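Local coordinates for protein anaphase-promoting complex subunit CUT9 (Schizosaccharomyces pombe, PDB 2XPI) that serves as a tetratricopeptide-repeat subunit of the anaphase-promoting complex, the E3 ubiquitin ligase controlling mitosis and G1, forming homodimers and binding hcn1, at residues A[314-319]-A[346-351]; A[88-93]-A[100-105]; A[455-460]-A[482-487]; A[167-172]-A[207-212]. All coordinates share one frame; numbering follows the deposited sequence.

Contact 1. Residues A[314-319]-A[346-351]; sequences TLFVRS and LASLHE
Phe316 and Ser348 mark the closest approach of the two backbones, their CA atoms lying 7.9 Å apart, so that a single large side chain has to span the distance between helix 305-317 and helix 342-352. That side chain is the ring of Phe316. Its CG stands anti to the backbone N (chi1 -171°), which sends the ring straight across to the other helix. The edge formed by CD1 and CE1 faces Ser348: Phe316 CD1 is 3.5 Å from Ser348 OG, which sits near the plane of the ring. The hydroxyl is not left to the ring alone, for it is hydrogen-bonded to Leu344 O one turn earlier in its own helix. Farther along the ring, Phe316 CZ meets the methyl of Ala347 obliquely, with CZ 4.0 Å from Ala347 CB. The two segments belong to TPR 7 and TPR 8, and the contact joins the first helices of these consecutive repeats, a pairing by which tetratricopeptide repeats build a continuous superhelix. Phe321 meets the Phe316 ring edge-to-face. An alanine in place of Phe316 is likely to open a gap between the two helices and leave Ala347 and Phe321 without their aromatic partner. A chain of another protein, probably hcn1, which TPR 8 binds, packs its backbone against both Phe316 and Ala347. After the helix, Ser319 closes the last turn in a Schellman motif, its N bonded to Phe316 O.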
# COMPACT_ATOMS: atom_id res chain seq x y z
N THR A 314 12.13 -18.99 28.22
CA THR A 314 12.28 -19.92 29.33
C THR A 314 13.42 -19.46 30.25
O THR A 314 13.28 -19.48 31.46
CB THR A 314 12.53 -21.37 28.84
OG1 THR A 314 11.39 -21.81 28.09
CG2 THR A 314 12.73 -22.31 30.01
N LEU A 315 14.53 -19.05 29.65
CA LEU A 315 15.68 -18.52 30.37
C LEU A 315 15.33 -17.22 31.11
O LEU A 315 15.83 -16.95 32.19
CB LEU A 315 16.81 -18.26 29.40
CG LEU A 315 17.93 -19.28 29.17
CD1 LEU A 315 17.79 -20.52 30.04
CD2 LEU A 315 18.03 -19.63 27.69
N PHE A 316 14.47 -16.40 30.52
CA PHE A 316 14.06 -15.17 31.15
C PHE A 316 13.19 -15.42 32.39
O PHE A 316 13.33 -14.73 33.40
CB PHE A 316 13.31 -14.30 30.16
CG PHE A 316 13.03 -12.92 30.66
CD1 PHE A 316 13.97 -11.92 30.52
CD2 PHE A 316 11.81 -12.62 31.26
CE1 PHE A 316 13.70 -10.64 30.96
CE2 PHE A 316 11.54 -11.35 31.70
CZ PHE A 316 12.50 -10.36 31.55
N VAL A 317 12.29 -16.39 32.32
CA VAL A 317 11.52 -16.79 33.50
C VAL A 317 12.41 -17.20 34.67
O VAL A 317 12.12 -16.88 35.82
CB VAL A 317 10.59 -17.96 33.18
CG1 VAL A 317 10.18 -18.65 34.46
CG2 VAL A 317 9.38 -17.46 32.43
N ARG A 318 13.49 -17.93 34.36
CA ARG A 318 14.48 -18.37 35.36
C ARG A 318 15.43 -17.24 35.75
O ARG A 318 16.36 -17.45 36.52
CB ARG A 318 15.32 -19.53 34.83
CG ARG A 318 14.62 -20.87 34.72
CD ARG A 318 15.43 -21.82 33.84
NE ARG A 318 14.61 -22.90 33.29
CZ ARG A 318 15.02 -23.77 32.36
NH1 ARG A 318 16.25 -23.70 31.85
NH2 ARG A 318 14.19 -24.72 31.92
N SER A 319 15.24 -16.06 35.18
CA SER A 319 16.10 -14.93 35.50
C SER A 319 17.57 -15.12 35.12
O SER A 319 18.47 -14.55 35.75
CB SER A 319 15.99 -14.58 36.99
OG SER A 319 14.64 -14.32 37.33
N LEU A 346 15.11 -6.03 25.02
CA LEU A 346 14.97 -4.78 25.74
C LEU A 346 14.91 -4.99 27.26
O LEU A 346 15.65 -4.36 28.02
CB LEU A 346 13.71 -4.06 25.28
CG LEU A 346 13.83 -3.05 24.15
CD1 LEU A 346 15.26 -2.88 23.70
CD2 LEU A 346 12.96 -3.45 22.98
N ALA A 347 14.00 -5.88 27.69
CA ALA A 347 13.78 -6.07 29.11
C ALA A 347 15.05 -6.61 29.79
O ALA A 347 15.36 -6.23 30.92
CB ALA A 347 12.61 -6.98 29.34
N SER A 348 15.79 -7.46 29.10
CA SER A 348 17.05 -7.97 29.65
C SER A 348 18.14 -6.92 29.71
O SER A 348 18.95 -6.92 30.63
CB SER A 348 17.54 -9.19 28.86
OG SER A 348 16.64 -10.27 29.02
N LEU A 349 18.18 -6.02 28.73
CA LEU A 349 19.12 -4.90 28.77
C LEU A 349 18.78 -3.92 29.92
O LEU A 349 19.68 -3.41 30.59
CB LEU A 349 19.21 -4.16 27.42
CG LEU A 349 19.88 -4.84 26.22
CD1 LEU A 349 19.63 -4.06 24.91
CD2 LEU A 349 21.38 -5.10 26.43
N HIS A 350 17.50 -3.67 30.17
CA HIS A 350 17.12 -2.80 31.27
C HIS A 350 17.56 -3.37 32.62
O HIS A 350 18.04 -2.65 33.50
CB HIS A 350 15.62 -2.56 31.27
CG HIS A 350 15.11 -1.88 32.49
ND1 HIS A 350 14.57 -2.57 33.55
CD2 HIS A 350 15.06 -0.57 32.83
CE1 HIS A 350 14.20 -1.71 34.49
NE2 HIS A 350 14.49 -0.49 34.07
N GLU A 351 17.40 -4.68 32.77
CA GLU A 351 17.81 -5.39 33.97
C GLU A 351 19.31 -5.24 34.25
O GLU A 351 19.73 -5.19 35.39
CB GLU A 351 17.45 -6.87 33.83
CG GLU A 351 18.40 -7.82 34.53
CD GLU A 351 18.05 -8.01 35.99
OE1 GLU A 351 18.95 -8.37 36.78
OE2 GLU A 351 16.86 -7.80 36.34

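Contact 2. Residues A[88-93]-A[100-105]; sequences RLWRHD and YKCAAF
Trp90, Ala103 and Arg91 give up the most surface here, and all three sit where the two helices of TPR 1 come close together, the CA atoms of Arg91 and Ala103 being 4.7 Å apart. Such proximity suits the small methyl of Ala103, whose CB rests 3.9 Å from Arg91 O. In return, the aliphatic start of Arg91 lies against the backbone opposite, with Arg91 CG 3.9 Å from Ala103 O. Trp90 reaches across to Cys102, whose SG is 4.2 Å from the centroid of the five-membered ring and 56° off the ring normal, an oblique sulfur-aromatic contact. The indole N-H has its hydrogen bond outside the two segments. From the second subunit Lys232 makes a cation-pi contact with Trp90, and Glu235 of that subunit accepts a hydrogen bond from Cys102 N, in keeping with the part TPR repeats 1-7 play in homodimerization. The chain of Arg91 bends at chi3 (68°) and turns the guanidinium away from segment 100-105, one face over Arg88 CA, to a salt bridge between Arg91 NH1 and Asp119 OD1. Helix 117-129 thus lies beside both partners of the hairpin: Trp122 packs on Arg91, and Val126 on Ala103.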
# COMPACT_ATOMS: atom_id res chain seq x y z
N ARG A 88 -3.21 -18.12 -19.35
CA ARG A 88 -3.17 -18.36 -17.92
C ARG A 88 -1.77 -18.53 -17.36
O ARG A 88 -1.44 -17.90 -16.36
CB ARG A 88 -4.02 -19.57 -17.59
CG ARG A 88 -5.47 -19.35 -17.84
CD ARG A 88 -6.17 -20.61 -17.51
NE ARG A 88 -7.60 -20.49 -17.71
CZ ARG A 88 -8.31 -21.40 -18.34
NH1 ARG A 88 -7.70 -22.48 -18.81
NH2 ARG A 88 -9.62 -21.25 -18.49
N LEU A 89 -0.95 -19.37 -17.97
CA LEU A 89 0.45 -19.43 -17.57
C LEU A 89 1.07 -18.04 -17.53
O LEU A 89 1.79 -17.68 -16.60
CB LEU A 89 1.23 -20.29 -18.54
CG LEU A 89 1.37 -21.77 -18.18
CD1 LEU A 89 0.41 -22.22 -17.10
CD2 LEU A 89 1.26 -22.63 -19.46
N TRP A 90 0.75 -17.25 -18.55
CA TRP A 90 1.31 -15.92 -18.69
C TRP A 90 0.79 -14.98 -17.60
O TRP A 90 1.56 -14.27 -16.96
CB TRP A 90 1.00 -15.38 -20.09
CG TRP A 90 1.46 -14.00 -20.37
CD1 TRP A 90 2.36 -13.27 -19.64
CD2 TRP A 90 1.05 -13.16 -21.46
NE1 TRP A 90 2.53 -12.03 -20.21
CE2 TRP A 90 1.73 -11.94 -21.32
CE3 TRP A 90 0.18 -13.34 -22.54
CZ2 TRP A 90 1.58 -10.89 -22.23
CZ3 TRP A 90 0.02 -12.30 -23.44
CH2 TRP A 90 0.71 -11.09 -23.27
N ARG A 91 -0.52 -14.96 -17.40
CA ARG A 91 -1.11 -14.17 -16.33
C ARG A 91 -0.50 -14.58 -15.00
O ARG A 91 -0.10 -13.74 -14.20
CB ARG A 91 -2.61 -14.39 -16.28
CG ARG A 91 -3.25 -13.89 -15.04
CD ARG A 91 -4.63 -14.51 -14.90
NE ARG A 91 -4.55 -15.95 -14.65
CZ ARG A 91 -5.55 -16.79 -14.85
NH1 ARG A 91 -6.69 -16.33 -15.31
NH2 ARG A 91 -5.40 -18.09 -14.60
N HIS A 92 -0.39 -15.88 -14.77
CA HIS A 92 0.12 -16.36 -13.49
C HIS A 92 1.52 -15.84 -13.19
O HIS A 92 1.82 -15.42 -12.07
CB HIS A 92 0.14 -17.87 -13.48
CG HIS A 92 0.10 -18.45 -12.11
ND1 HIS A 92 -0.97 -18.27 -11.25
CD2 HIS A 92 0.98 -19.23 -11.44
CE1 HIS A 92 -0.74 -18.90 -10.12
NE2 HIS A 92 0.43 -19.50 -10.21
N ASP A 93 2.38 -15.89 -14.19
CA ASP A 93 3.76 -15.50 -13.98
C ASP A 93 3.85 -13.99 -13.80
O ASP A 93 4.64 -13.50 -13.00
CB ASP A 93 4.64 -16.00 -15.11
CG ASP A 93 6.07 -15.60 -14.93
OD1 ASP A 93 6.55 -14.75 -15.70
OD2 ASP A 93 6.72 -16.13 -14.01
N TYR A 100 1.91 -6.06 -12.69
CA TYR A 100 0.46 -6.07 -12.52
C TYR A 100 -0.33 -5.47 -13.70
O TYR A 100 -1.49 -5.84 -13.92
CB TYR A 100 0.07 -5.35 -11.22
CG TYR A 100 0.61 -6.06 -10.00
CD1 TYR A 100 0.42 -7.42 -9.84
CD2 TYR A 100 1.31 -5.37 -9.01
CE1 TYR A 100 0.90 -8.08 -8.74
CE2 TYR A 100 1.80 -6.03 -7.89
CZ TYR A 100 1.58 -7.39 -7.76
OH TYR A 100 2.06 -8.10 -6.67
N LYS A 101 0.28 -4.54 -14.42
CA LYS A 101 -0.38 -3.99 -15.59
C LYS A 101 -0.55 -5.13 -16.59
O LYS A 101 -1.59 -5.25 -17.25
CB LYS A 101 0.43 -2.85 -16.19
CG LYS A 101 0.27 -1.53 -15.46
CD LYS A 101 -0.76 -0.67 -16.17
CE LYS A 101 -0.96 0.66 -15.47
NZ LYS A 101 -1.59 0.47 -14.14
N CYS A 102 0.46 -5.98 -16.66
CA CYS A 102 0.49 -7.11 -17.56
C CYS A 102 -0.48 -8.22 -17.18
O CYS A 102 -1.17 -8.77 -18.03
CB CYS A 102 1.90 -7.66 -17.68
SG CYS A 102 2.01 -9.23 -18.55
N ALA A 103 -0.52 -8.57 -15.90
CA ALA A 103 -1.42 -9.61 -15.41
C ALA A 103 -2.90 -9.22 -15.53
O ALA A 103 -3.76 -10.06 -15.78
CB ALA A 103 -1.07 -9.98 -13.95
N ALA A 104 -3.19 -7.95 -15.30
CA ALA A 104 -4.54 -7.42 -15.53
C ALA A 104 -4.85 -7.47 -17.02
O ALA A 104 -5.95 -7.82 -17.41
CB ALA A 104 -4.66 -5.99 -15.02
N PHE A 105 -3.88 -7.13 -17.86
CA PHE A 105 -4.10 -7.17 -19.30
C PHE A 105 -4.41 -8.57 -19.80
O PHE A 105 -5.34 -8.76 -20.59
CB PHE A 105 -2.88 -6.61 -20.03
CG PHE A 105 -3.02 -6.62 -21.52
CD1 PHE A 105 -3.91 -5.77 -22.16
CD2 PHE A 105 -2.26 -7.48 -22.30
CE1 PHE A 105 -4.04 -5.77 -23.56
CE2 PHE A 105 -2.37 -7.49 -23.69
CZ PHE A 105 -3.26 -6.64 -24.32

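Contact 3. Residues A[455-460]-A[482-487]; sequences GNILLA and GVVAFN
One methyl group, CG2 of Ile457, carries both close approaches of this contact, touching Val484 and Asn487 together. The two segments belong to consecutive tetratricopeptide repeats: helix 457-470 is the second helix of TPR 11 and helix 475-487 the first of TPR 12, so the contact lies where one helical hairpin adjoins the next. Its backbones are nearest at Ile457 and Val484, with CA atoms 6.9 Å apart. Ile457 opens its helix, and its CG1 branch lies almost over the backbone N (chi1 -4°), which takes CD1 off to the side and leaves CG2 facing the opposite helix. There it meets Val484 CG2 at 4.4 Å, a loose apolar touch. The same valine methyl also faces inward toward Ala460, one turn farther along, whose CB is 4.8 Å from Val484 CG2. Met452 packs on both Ala460 and Val484, so the preceding helix 442-454 covers the buried side, whereas Ile457 and Asn487 lie at the exposed margin. The turn leading into the helix is tight: Gly455 ends helix 442-454 in a Schellman motif with positive phi, a conformation that calls for glycine, and Asn456 is the centre of an inverse gamma turn, its side chain making no capping bond. At the outer end Asn487 offers the aliphatic base of its side chain and not its amide, Asn487 CB standing 4.4 Å from Ile457 CG2.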
# COMPACT_ATOMS: atom_id res chain seq x y z
N GLY A 455 -1.45 -0.48 51.52
CA GLY A 455 -1.80 -1.08 52.79
C GLY A 455 -2.87 -2.17 52.76
O GLY A 455 -3.36 -2.56 53.81
N ASN A 456 -3.25 -2.66 51.58
CA ASN A 456 -4.18 -3.79 51.53
C ASN A 456 -3.40 -5.09 51.57
O ASN A 456 -3.14 -5.70 50.55
CB ASN A 456 -5.09 -3.75 50.29
CG ASN A 456 -5.58 -2.35 49.97
OD1 ASN A 456 -5.52 -1.46 50.81
ND2 ASN A 456 -6.06 -2.15 48.73
N ILE A 457 -3.02 -5.50 52.77
CA ILE A 457 -2.26 -6.72 52.97
C ILE A 457 -3.09 -7.95 52.63
O ILE A 457 -2.56 -8.94 52.14
CB ILE A 457 -1.79 -6.86 54.44
CG1 ILE A 457 -2.17 -5.62 55.25
CG2 ILE A 457 -0.29 -7.11 54.51
CD1 ILE A 457 -3.68 -5.49 55.53
N LEU A 458 -4.39 -7.92 52.90
CA LEU A 458 -5.20 -9.08 52.57
C LEU A 458 -5.18 -9.26 51.06
O LEU A 458 -4.93 -10.35 50.54
CB LEU A 458 -6.63 -8.95 53.09
CG LEU A 458 -7.61 -10.02 52.57
CD1 LEU A 458 -8.09 -11.00 53.66
CD2 LEU A 458 -8.81 -9.39 51.85
N LEU A 459 -5.41 -8.15 50.36
CA LEU A 459 -5.48 -8.17 48.91
C LEU A 459 -4.11 -8.51 48.33
O LEU A 459 -4.00 -9.36 47.44
CB LEU A 459 -5.97 -6.82 48.41
CG LEU A 459 -6.70 -6.85 47.08
CD1 LEU A 459 -7.86 -7.81 47.17
CD2 LEU A 459 -7.16 -5.46 46.68
N ALA A 460 -3.08 -7.86 48.85
CA ALA A 460 -1.72 -8.07 48.39
C ALA A 460 -1.35 -9.53 48.55
O ALA A 460 -0.62 -10.09 47.74
CB ALA A 460 -0.75 -7.17 49.16
N GLY A 482 7.69 -12.30 51.84
CA GLY A 482 8.41 -12.10 53.08
C GLY A 482 8.08 -10.78 53.74
O GLY A 482 7.99 -10.69 54.96
N VAL A 483 7.90 -9.74 52.93
CA VAL A 483 7.49 -8.44 53.43
C VAL A 483 6.07 -8.50 54.01
O VAL A 483 5.67 -7.67 54.83
CB VAL A 483 7.56 -7.38 52.33
CG1 VAL A 483 6.90 -6.08 52.80
CG2 VAL A 483 9.00 -7.13 51.96
N VAL A 484 5.31 -9.50 53.59
CA VAL A 484 3.94 -9.66 54.02
C VAL A 484 3.92 -10.41 55.34
O VAL A 484 3.23 -10.03 56.26
CB VAL A 484 3.09 -10.37 52.91
CG1 VAL A 484 2.00 -11.25 53.49
CG2 VAL A 484 2.51 -9.35 51.97
N ALA A 485 4.71 -11.48 55.44
CA ALA A 485 4.80 -12.21 56.69
C ALA A 485 5.35 -11.30 57.77
O ALA A 485 4.97 -11.39 58.91
CB ALA A 485 5.67 -13.42 56.53
N PHE A 486 6.27 -10.41 57.40
CA PHE A 486 6.84 -9.46 58.33
C PHE A 486 5.81 -8.41 58.73
O PHE A 486 5.84 -7.90 59.84
CB PHE A 486 8.09 -8.81 57.71
CG PHE A 486 8.70 -7.72 58.54
CD1 PHE A 486 8.18 -6.43 58.52
CD2 PHE A 486 9.81 -7.96 59.33
CE1 PHE A 486 8.75 -5.41 59.29
CE2 PHE A 486 10.39 -6.95 60.10
CZ PHE A 486 9.85 -5.67 60.07
N ASN A 487 4.90 -8.08 57.82
CA ASN A 487 3.87 -7.09 58.12
C ASN A 487 2.76 -7.62 59.01
O ASN A 487 2.28 -6.90 59.89
CB ASN A 487 3.33 -6.46 56.84
CG ASN A 487 4.25 -5.37 56.33
OD1 ASN A 487 4.84 -4.64 57.11
ND2 ASN A 487 4.39 -5.28 55.02

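Contact 4. Residues A[167-172]-A[207-212]; sequences QGALNL and GQVYTN
The chi1 of Val209, 165°, divides its two methyls between neighbouring residues of the opposite helix: CG1, trans to the backbone N, is turned to Leu170, while CG2, trans to the carbonyl carbon, is turned to Ala169. Both methyls at the end of Leu170 come up against the first of these from one side, CD1 and CD2 of Leu170 each lying 3.6 Å from Val209 CG1. The methyl of Ala169 meets the second branch, its CB 3.8 Å from Val209 CG2. These three side chains bridge helix 166-173, the second helix of TPR 3, and helix 198-212, the first of TPR 4. Their short segments run roughly antiparallel, at 146° between N-to-C directions with axes 10.1 Å apart, and so one tetratricopeptide hairpin is laid against the next. Leu170 also meets Tyr210 obliquely, Leu170 CD2 being 4.2 Å from Tyr210 CE1. The phenol ring is anchored at its far end, where OH is hydrogen-bonded to Glu175 O and to Arg218. An alanine in place of Leu170 removes both methyls, which would probably leave a gap beside Val209 CG1 and deprive the Tyr210 ring of a packing partner. On the side of helix 166-173 nearer the preceding helix, Val161 packs on both Ala169 and Val209. Farther round helix 198-212, Gly207 O is held by two donors of Thr211, its backbone N and OG1, the latter 3.0 Å from Gly207 O and above the carbonyl plane.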
# COMPACT_ATOMS: atom_id res chain seq x y z
N GLN A 167 -21.04 -5.79 7.56
CA GLN A 167 -22.29 -6.51 7.28
C GLN A 167 -22.24 -7.16 5.90
O GLN A 167 -22.67 -8.30 5.73
CB GLN A 167 -23.49 -5.56 7.43
CG GLN A 167 -24.85 -6.17 7.09
CD GLN A 167 -25.11 -7.48 7.80
OE1 GLN A 167 -25.42 -8.50 7.16
NE2 GLN A 167 -24.99 -7.48 9.13
N GLY A 168 -21.70 -6.46 4.91
CA GLY A 168 -21.47 -7.06 3.61
C GLY A 168 -20.73 -8.37 3.75
O GLY A 168 -21.25 -9.43 3.37
N ALA A 169 -19.52 -8.31 4.32
CA ALA A 169 -18.70 -9.50 4.55
C ALA A 169 -19.46 -10.62 5.26
O ALA A 169 -19.29 -11.80 4.95
CB ALA A 169 -17.46 -9.14 5.31
N LEU A 170 -20.31 -10.25 6.22
CA LEU A 170 -21.07 -11.25 6.96
C LEU A 170 -22.19 -11.86 6.12
O LEU A 170 -22.47 -13.05 6.24
CB LEU A 170 -21.62 -10.66 8.25
CG LEU A 170 -21.09 -11.24 9.56
CD1 LEU A 170 -19.72 -11.89 9.38
CD2 LEU A 170 -21.06 -10.17 10.63
N ASN A 171 -22.85 -11.05 5.29
CA ASN A 171 -23.79 -11.57 4.29
C ASN A 171 -23.15 -12.67 3.43
O ASN A 171 -23.76 -13.71 3.18
CB ASN A 171 -24.33 -10.46 3.38
CG ASN A 171 -25.31 -9.53 4.08
OD1 ASN A 171 -26.01 -9.92 5.03
ND2 ASN A 171 -25.38 -8.28 3.62
N LEU A 172 -21.91 -12.43 2.98
CA LEU A 172 -21.19 -13.37 2.13
C LEU A 172 -20.67 -14.61 2.87
O LEU A 172 -20.70 -15.71 2.32
CB LEU A 172 -20.03 -12.68 1.42
CG LEU A 172 -20.32 -12.13 0.03
CD1 LEU A 172 -19.02 -11.90 -0.72
CD2 LEU A 172 -21.21 -13.12 -0.73
N GLY A 207 -13.74 -14.42 11.67
CA GLY A 207 -13.10 -14.01 12.90
C GLY A 207 -12.69 -12.54 12.84
O GLY A 207 -12.92 -11.80 13.78
N GLN A 208 -12.10 -12.13 11.71
CA GLN A 208 -11.64 -10.75 11.54
C GLN A 208 -12.77 -9.74 11.63
O GLN A 208 -12.60 -8.64 12.14
CB GLN A 208 -10.98 -10.60 10.18
CG GLN A 208 -9.61 -11.23 10.09
CD GLN A 208 -8.56 -10.38 10.75
OE1 GLN A 208 -8.64 -10.10 11.94
NE2 GLN A 208 -7.58 -9.94 9.97
N VAL A 209 -13.93 -10.12 11.09
CA VAL A 209 -15.11 -9.28 11.12
C VAL A 209 -15.56 -9.10 12.58
O VAL A 209 -15.69 -7.98 13.08
CB VAL A 209 -16.28 -9.89 10.29
CG1 VAL A 209 -17.60 -9.21 10.64
CG2 VAL A 209 -16.00 -9.79 8.81
N TYR A 210 -15.78 -10.22 13.26
CA TYR A 210 -16.25 -10.19 14.64
C TYR A 210 -15.33 -9.40 15.56
O TYR A 210 -15.79 -8.77 16.50
CB TYR A 210 -16.46 -11.61 15.16
CG TYR A 210 -17.78 -12.16 14.73
CD1 TYR A 210 -18.93 -11.37 14.78
CD2 TYR A 210 -17.91 -13.47 14.29
CE1 TYR A 210 -20.14 -11.86 14.39
CE2 TYR A 210 -19.13 -13.97 13.90
CZ TYR A 210 -20.24 -13.16 13.96
OH TYR A 210 -21.46 -13.64 13.57
N THR A 211 -14.03 -9.42 15.28
CA THR A 211 -13.10 -8.61 16.03
C THR A 211 -13.43 -7.13 15.84
O THR A 211 -13.40 -6.35 16.79
CB THR A 211 -11.67 -8.87 15.56
OG1 THR A 211 -11.35 -10.25 15.79
CG2 THR A 211 -10.69 -8.00 16.31
N ASN A 212 -13.76 -6.76 14.60
CA ASN A 212 -14.04 -5.36 14.28
C ASN A 212 -15.40 -4.90 14.74
O ASN A 212 -15.64 -3.70 14.85
CB ASN A 212 -13.86 -5.08 12.79
CG ASN A 212 -12.40 -4.99 12.39
OD1 ASN A 212 -11.73 -4.01 12.71
ND2 ASN A 212 -11.91 -6.01 11.68

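From the N terminus the contacts follow one another in series, with none nested in or crossing another. Contact 2 closes the shortest loop, six residues, and joins the two helices of TPR 1. Contact 4 closes 34 residues and ties TPR 3 to TPR 4; contact 1 then closes 26 and joins TPR 7 to TPR 8, and contact 3 closes 21 and joins TPR 11 to TPR 12. Each therefore fastens only near neighbours in sequence, as expected of a solenoid. Contacts 2 and 3, on opposite sides of the chain's centre, have their own centres 70 Å apart. Dimer partners meet contact 2, while another protein chain reaches contacts 1 and 3.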